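Local coordinates for antifreeze protein (Leucosporidium, PDB 3UYU) that binds to the surface of ice crystals and inhibits their growth, conferring freeze tolerance on an Arctic yeast, at residues A[177-182]-A[195-200]. The protein carries 2 engineered substitutions. Sequence-based numbering, arbitrary orientation.
Sequences VTVGKG and VTLQTG
Successive coils of a right-handed beta-helix stack here through strands 177-179 and 195-197, inner rungs of a parallel face: the two axes run 4.9 Å apart at only 5°, and Val177, Thr178 and Val179 pair in register with Val195, Thr196 and Leu197. Three backbone bonds make the ladder. Val177 O accepts from Thr196 N, Thr196 O takes the N-H of Val179 in a nearly straight bond (176° at the hydrogen), and Val179 O receives Gln198 N. Side chains then divide by face. The valines and Leu197 turn into the buried interior, where Val177 and Val195 both reach Leu189 of strand 188-191. Leu197 CD2 lies only 3.3 Å from Val179 CG2, tighter than usual for two carbons, as the two side chains run alongside each other. Thr178 and Thr196 occupy the outer face; Thr196 comes close to Ala214, an inferred ice-binding site on the next strand, which places this threonine pair beside, and probably within, the ice-binding surface. With OG1 anti to its carbonyl carbon, Thr178 turns its methyl CG2 to the amide of Gln198, 3.5 Å from CD. Gln198 reaches there with its chain extended beyond CG, crossing to the neighbouring coil, its OE1 3.4 Å from Gly180 CA. Beyond the strands the stacking continues through matching turns, each with a glycine of positive phi, Gly182 and Gly200. Lys181 runs beside Thr199, and Gly182 N bonds to Thr199 O with a more bent angle of 134°. At the other end of the ladder, one water donates to Val177 O and sits 2.8 Å from Thr196 OG1, bridging backbone and hydroxyl.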
loop_
_atom_site.group_PDB
_atom_site.type_symbol
_atom_site.label_atom_id
_atom_site.label_comp_id
_atom_site.label_asym_id
_atom_site.label_seq_id
_atom_site.Cartn_x
_atom_site.Cartn_y
_atom_site.Cartn_z
ATOM N N VAL A 177 -2.898 25.515 2.574
ATOM C CA VAL A 177 -2.779 25.804 1.133
ATOM C C VAL A 177 -4.031 26.541 0.674
ATOM O O VAL A 177 -5.124 26.068 0.930
ATOM C CB VAL A 177 -2.605 24.517 0.303
ATOM C CG1 VAL A 177 -2.601 24.900 -1.268
ATOM C CG2 VAL A 177 -1.280 23.730 0.639
ATOM N N THR A 178 -3.884 27.696 0.019
ATOM C CA THR A 178 -5.034 28.359 -0.569
ATOM C C THR A 178 -4.809 28.574 -2.061
ATOM O O THR A 178 -3.911 29.304 -2.449
ATOM C CB THR A 178 -5.219 29.768 0.040
ATOM O OG1 THR A 178 -5.420 29.624 1.450
ATOM C CG2 THR A 178 -6.459 30.454 -0.575
ATOM N N VAL A 179 -5.659 27.962 -2.876
ATOM C CA VAL A 179 -5.569 28.177 -4.337
ATOM C C VAL A 179 -6.625 29.251 -4.616
ATOM O O VAL A 179 -7.810 29.048 -4.371
ATOM C CB VAL A 179 -5.873 26.865 -5.117
ATOM C CG1 VAL A 179 -5.807 27.067 -6.622
ATOM C CG2 VAL A 179 -4.910 25.760 -4.710
ATOM N N GLY A 180 -6.184 30.403 -5.112
ATOM C CA GLY A 180 -7.155 31.487 -5.266
ATOM C C GLY A 180 -8.304 31.301 -6.215
ATOM O O GLY A 180 -8.301 30.441 -7.096
ATOM N N LYS A 181 -9.326 32.172 -6.115
ATOM C CA LYS A 181 -10.440 32.099 -7.055
ATOM C C LYS A 181 -10.027 32.093 -8.561
ATOM O O LYS A 181 -9.230 32.953 -9.025
ATOM C CB LYS A 181 -11.392 33.301 -6.822
ATOM C CG LYS A 181 -11.893 33.361 -5.384
ATOM C CD LYS A 181 -12.430 34.787 -5.044
ATOM C CE LYS A 181 -13.784 35.043 -5.603
ATOM N NZ LYS A 181 -14.856 35.066 -4.510
ATOM N N GLY A 182 -10.489 31.108 -9.290
ATOM C CA GLY A 182 -10.190 30.915 -10.734
ATOM C C GLY A 182 -8.735 30.650 -11.079
ATOM O O GLY A 182 -8.364 30.717 -12.260
ATOM N N VAL A 195 -6.455 22.393 2.944
ATOM C CA VAL A 195 -6.387 22.870 1.518
ATOM C C VAL A 195 -7.742 23.414 1.135
ATOM O O VAL A 195 -8.776 22.728 1.291
ATOM C CB VAL A 195 -6.048 21.702 0.558
ATOM C CG1 VAL A 195 -5.953 22.211 -0.924
ATOM C CG2 VAL A 195 -4.724 21.054 0.927
ATOM N N THR A 196 -7.748 24.652 0.589
ATOM C CA THR A 196 -8.975 25.257 0.047
ATOM C C THR A 196 -8.767 25.574 -1.416
ATOM O O THR A 196 -7.794 26.270 -1.722
ATOM C CB THR A 196 -9.234 26.591 0.752
ATOM O OG1 THR A 196 -9.358 26.317 2.165
ATOM C CG2 THR A 196 -10.558 27.254 0.273
ATOM N N LEU A 197 -9.669 25.065 -2.236
ATOM C CA LEU A 197 -9.657 25.436 -3.644
ATOM C C LEU A 197 -10.783 26.459 -3.778
ATOM O O LEU A 197 -11.950 26.074 -3.721
ATOM C CB LEU A 197 -9.846 24.245 -4.603
ATOM C CG LEU A 197 -8.736 23.157 -4.601
ATOM C CD1 LEU A 197 -8.970 22.363 -5.921
ATOM C CD2 LEU A 197 -7.310 23.473 -4.286
ATOM N N GLN A 198 -10.408 27.724 -3.900
ATOM C CA GLN A 198 -11.424 28.790 -3.907
ATOM C C GLN A 198 -12.232 28.829 -5.215
ATOM O O GLN A 198 -11.862 28.278 -6.259
ATOM C CB GLN A 198 -10.830 30.165 -3.526
ATOM C CG GLN A 198 -10.144 30.234 -2.079
ATOM C CD GLN A 198 -9.590 31.587 -1.695
ATOM O OE1 GLN A 198 -9.039 32.318 -2.503
ATOM N NE2 GLN A 198 -9.696 31.920 -0.426
ATOM N N THR A 199 -13.337 29.565 -5.128
ATOM C CA THR A 199 -14.349 29.576 -6.174
ATOM C C THR A 199 -13.834 29.603 -7.602
ATOM O O THR A 199 -13.077 30.514 -8.030
ATOM C CB THR A 199 -15.565 30.519 -5.871
ATOM O OG1 THR A 199 -16.225 31.020 -7.026
ATOM C CG2 THR A 199 -15.425 31.290 -4.622
ATOM N N GLY A 200 -14.210 28.510 -8.273
ATOM C CA GLY A 200 -13.947 28.283 -9.735
ATOM C C GLY A 200 -12.470 28.038 -10.084
ATOM O O GLY A 200 -12.075 28.139 -11.266
HETATM O O HOH W 1 -6.804 26.485 3.357
#